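Local coordinates for zinc transport protein ZntB (Vibrio parahaemolyticus RIMD 2210633, PDB 3CK6) that probably takes up zinc ions into the cell as a zinc–proton symporter, its cytoplasmic domain forming a funnel-shaped homopentamer, at residues E[115-120]-E[146-151]. The protein carries 1 engineered substitution. Sequence-based numbering, arbitrary orientation.
Sequences SRAIME and NGKIDL
Arg116, Ala117 and Glu120 of helix 116-126 all meet one residue, Lys148, whose long side chain reaches over from helix 134-161. Arg116 lies in the first turn of helix 116-126, which Ser115 starts as N-cap, its OG accepting from Ile118 N at 3.2 Å. The aliphatic stem of Arg116 does the touching: CG, set anti to the backbone N (chi1 175°), packs against Lys148 CE at 3.7 Å. Bends at chi2 and chi3 then turn the guanidinium away from helix 134-161, leaving Arg116 NE 5.9 Å from Lys148 NZ. Ala117 follows with a looser contact, its CB 4.4 Å from Lys148 CG; the same methyl also rests on Leu145, one turn earlier on the long helix. A turn beyond Arg116, Glu120 stretches out to meet the lysine coming from the opposite direction. Lys148 bends at chi2 and runs straight from there, which carries NZ to both carboxylate oxygens. Lys148 NZ lies 2.9 Å from Glu120 OE2, on its syn side and 20° out of the carboxylate plane; its bond to Glu120 OE1 is weak. Arg116 NH1 pairs with the same Glu120 OE2 at 3.4 Å, so this oxygen is shared by two cations, which probably steadies the carboxylate's negative charge. The short helical segments run at 130° with axes 10.2 Å apart, a spacing spanned chiefly by Lys148. Together Arg116, Glu120 and Lys148 form a salt-bridge network, one pair within helix 116-126 and one across to helix 134-161, joining the helix that follows strand 106-111 to a long helix of the CorA-family cytoplasmic domain.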
ATOM      1  N   SER E 115     -22.040 -11.723 -24.974  1.00 32.64           N
ATOM      2  CA  SER E 115     -21.780 -10.386 -24.445  1.00 32.25           C
ATOM      3  C   SER E 115     -22.513  -9.387 -25.342  1.00 31.83           C
ATOM      4  O   SER E 115     -22.368  -9.431 -26.567  1.00 32.28           O
ATOM      5  CB  SER E 115     -20.264 -10.142 -24.454  1.00 32.34           C
ATOM      6  OG  SER E 115     -19.910  -8.769 -24.693  1.00 33.22           O
ATOM      7  N   ARG E 116     -23.292  -8.493 -24.736  1.00 31.44           N
ATOM      8  CA  ARG E 116     -24.011  -7.471 -25.484  1.00 31.57           C
ATOM      9  C   ARG E 116     -23.016  -6.534 -26.193  1.00 30.50           C
ATOM     10  O   ARG E 116     -23.256  -6.140 -27.317  1.00 30.11           O
ATOM     11  CB  ARG E 116     -24.978  -6.689 -24.586  1.00 32.35           C
ATOM     12  CG  ARG E 116     -25.670  -5.528 -25.293  1.00 36.55           C
ATOM     13  CD  ARG E 116     -27.099  -5.845 -25.742  1.00 43.89           C
ATOM     14  NE  ARG E 116     -27.187  -6.805 -26.850  1.00 49.36           N
ATOM     15  CZ  ARG E 116     -27.612  -6.513 -28.085  1.00 51.87           C
ATOM     16  NH1 ARG E 116     -27.980  -5.275 -28.406  1.00 52.19           N
ATOM     17  NH2 ARG E 116     -27.668  -7.470 -29.008  1.00 52.93           N
ATOM     18  N   ALA E 117     -21.898  -6.230 -25.539  1.00 29.39           N
ATOM     19  CA  ALA E 117     -20.819  -5.400 -26.137  1.00 29.76           C
ATOM     20  C   ALA E 117     -20.312  -5.931 -27.489  1.00 29.66           C
ATOM     21  O   ALA E 117     -20.155  -5.184 -28.468  1.00 29.71           O
ATOM     22  CB  ALA E 117     -19.664  -5.298 -25.164  1.00 30.18           C
ATOM     23  N   ILE E 118     -20.031  -7.231 -27.536  1.00 28.93           N
ATOM     24  CA  ILE E 118     -19.585  -7.862 -28.773  1.00 28.15           C
ATOM     25  C   ILE E 118     -20.708  -8.015 -29.829  1.00 27.76           C
ATOM     26  O   ILE E 118     -20.459  -7.824 -31.012  1.00 26.17           O
ATOM     27  CB  ILE E 118     -18.821  -9.183 -28.497  1.00 28.80           C
ATOM     28  CG1 ILE E 118     -17.507  -8.855 -27.754  1.00 29.89           C
ATOM     29  CG2 ILE E 118     -18.498  -9.899 -29.833  1.00 26.99           C
ATOM     30  CD1 ILE E 118     -16.780 -10.051 -27.197  1.00 32.08           C
HETATM   31  N   MSE E 119     -21.936  -8.318 -29.400  1.00 27.70           N
HETATM   32  CA  MSE E 119     -23.097  -8.264 -30.301  1.00 29.49           C
HETATM   33  C   MSE E 119     -23.221  -6.931 -31.022  1.00 28.18           C
HETATM   34  O   MSE E 119     -23.487  -6.896 -32.222  1.00 28.22           O
HETATM   35  CB  MSE E 119     -24.419  -8.514 -29.547  1.00 29.42           C
HETATM   36  CG  MSE E 119     -24.488  -9.847 -28.887  1.00 31.81           C
HETATM   37 SE   MSE E 119     -26.191 -10.099 -28.042  0.70 35.17          SE
HETATM   38  CE  MSE E 119     -25.562 -11.032 -26.479  1.00 35.35           C
ATOM     39  N   GLU E 120     -23.041  -5.837 -30.286  1.00 27.45           N
ATOM     40  CA  GLU E 120     -23.161  -4.488 -30.865  1.00 27.90           C
ATOM     41  C   GLU E 120     -22.071  -4.240 -31.919  1.00 26.69           C
ATOM     42  O   GLU E 120     -22.344  -3.661 -32.970  1.00 27.33           O
ATOM     43  CB  GLU E 120     -23.237  -3.416 -29.765  1.00 27.47           C
ATOM     44  CG  GLU E 120     -24.640  -3.490 -29.077  1.00 29.42           C
ATOM     45  CD  GLU E 120     -24.839  -2.646 -27.810  1.00 30.67           C
ATOM     46  OE1 GLU E 120     -23.982  -1.811 -27.439  1.00 33.66           O
ATOM     47  OE2 GLU E 120     -25.907  -2.836 -27.173  1.00 35.79           O
ATOM     48  N   ASN E 146     -16.660  -1.910 -20.742  1.00 30.64           N
ATOM     49  CA  ASN E 146     -16.765  -0.761 -19.810  1.00 31.09           C
ATOM     50  C   ASN E 146     -18.144  -0.111 -19.828  1.00 30.70           C
ATOM     51  O   ASN E 146     -18.759   0.077 -18.771  1.00 30.09           O
ATOM     52  CB  ASN E 146     -15.743   0.346 -20.160  1.00 31.93           C
ATOM     53  CG  ASN E 146     -14.328   0.012 -19.736  1.00 34.20           C
ATOM     54  OD1 ASN E 146     -14.118  -0.898 -18.924  1.00 40.47           O
ATOM     55  ND2 ASN E 146     -13.332   0.773 -20.269  1.00 37.93           N
ATOM     56  N   GLY E 147     -18.591   0.277 -21.029  1.00 29.84           N
ATOM     57  CA  GLY E 147     -19.904   0.891 -21.235  1.00 28.73           C
ATOM     58  C   GLY E 147     -21.047   0.107 -20.591  1.00 28.28           C
ATOM     59  O   GLY E 147     -21.909   0.679 -19.919  1.00 27.44           O
ATOM     60  N   LYS E 148     -21.066  -1.205 -20.792  1.00 28.15           N
ATOM     61  CA  LYS E 148     -22.119  -2.030 -20.165  1.00 27.97           C
ATOM     62  C   LYS E 148     -22.000  -2.162 -18.644  1.00 28.49           C
ATOM     63  O   LYS E 148     -23.017  -2.263 -17.951  1.00 27.67           O
ATOM     64  CB  LYS E 148     -22.220  -3.410 -20.845  1.00 28.13           C
ATOM     65  CG  LYS E 148     -22.462  -3.339 -22.366  1.00 28.50           C
ATOM     66  CD  LYS E 148     -23.710  -2.539 -22.706  1.00 30.78           C
ATOM     67  CE  LYS E 148     -23.934  -2.483 -24.204  1.00 33.15           C
ATOM     68  NZ  LYS E 148     -25.221  -1.793 -24.558  1.00 36.17           N
ATOM     69  N   ILE E 149     -20.769  -2.160 -18.126  1.00 29.68           N
ATOM     70  CA  ILE E 149     -20.566  -2.145 -16.670  1.00 29.94           C
ATOM     71  C   ILE E 149     -21.096  -0.824 -16.095  1.00 30.47           C
ATOM     72  O   ILE E 149     -21.825  -0.828 -15.085  1.00 30.70           O
ATOM     73  CB  ILE E 149     -19.083  -2.357 -16.265  1.00 30.44           C
ATOM     74  CG1 ILE E 149     -18.634  -3.793 -16.589  1.00 28.40           C
ATOM     75  CG2 ILE E 149     -18.910  -2.090 -14.764  1.00 30.50           C
ATOM     76  CD1 ILE E 149     -17.114  -4.016 -16.588  1.00 30.72           C
ATOM     77  N   ASP E 150     -20.769   0.293 -16.750  1.00 31.16           N
ATOM     78  CA  ASP E 150     -21.337   1.588 -16.364  1.00 31.71           C
ATOM     79  C   ASP E 150     -22.858   1.538 -16.294  1.00 31.28           C
ATOM     80  O   ASP E 150     -23.432   2.007 -15.324  1.00 31.10           O
ATOM     81  CB  ASP E 150     -20.916   2.707 -17.329  1.00 32.36           C
ATOM     82  CG  ASP E 150     -19.617   3.387 -16.914  1.00 35.27           C
ATOM     83  OD1 ASP E 150     -19.369   3.501 -15.693  1.00 37.82           O
ATOM     84  OD2 ASP E 150     -18.846   3.825 -17.816  1.00 37.52           O
ATOM     85  N   LEU E 151     -23.504   0.972 -17.319  1.00 31.14           N
ATOM     86  CA  LEU E 151     -24.970   0.911 -17.370  1.00 31.32           C
ATOM     87  C   LEU E 151     -25.517   0.131 -16.189  1.00 31.12           C
ATOM     88  O   LEU E 151     -26.500   0.554 -15.578  1.00 30.81           O
ATOM     89  CB  LEU E 151     -25.497   0.308 -18.690  1.00 31.28           C
ATOM     90  CG  LEU E 151     -25.655   1.256 -19.891  1.00 33.33           C
ATOM     91  CD1 LEU E 151     -25.665   0.495 -21.221  1.00 33.00           C
ATOM     92  CD2 LEU E 151     -26.905   2.173 -19.776  1.00 32.73           C
TER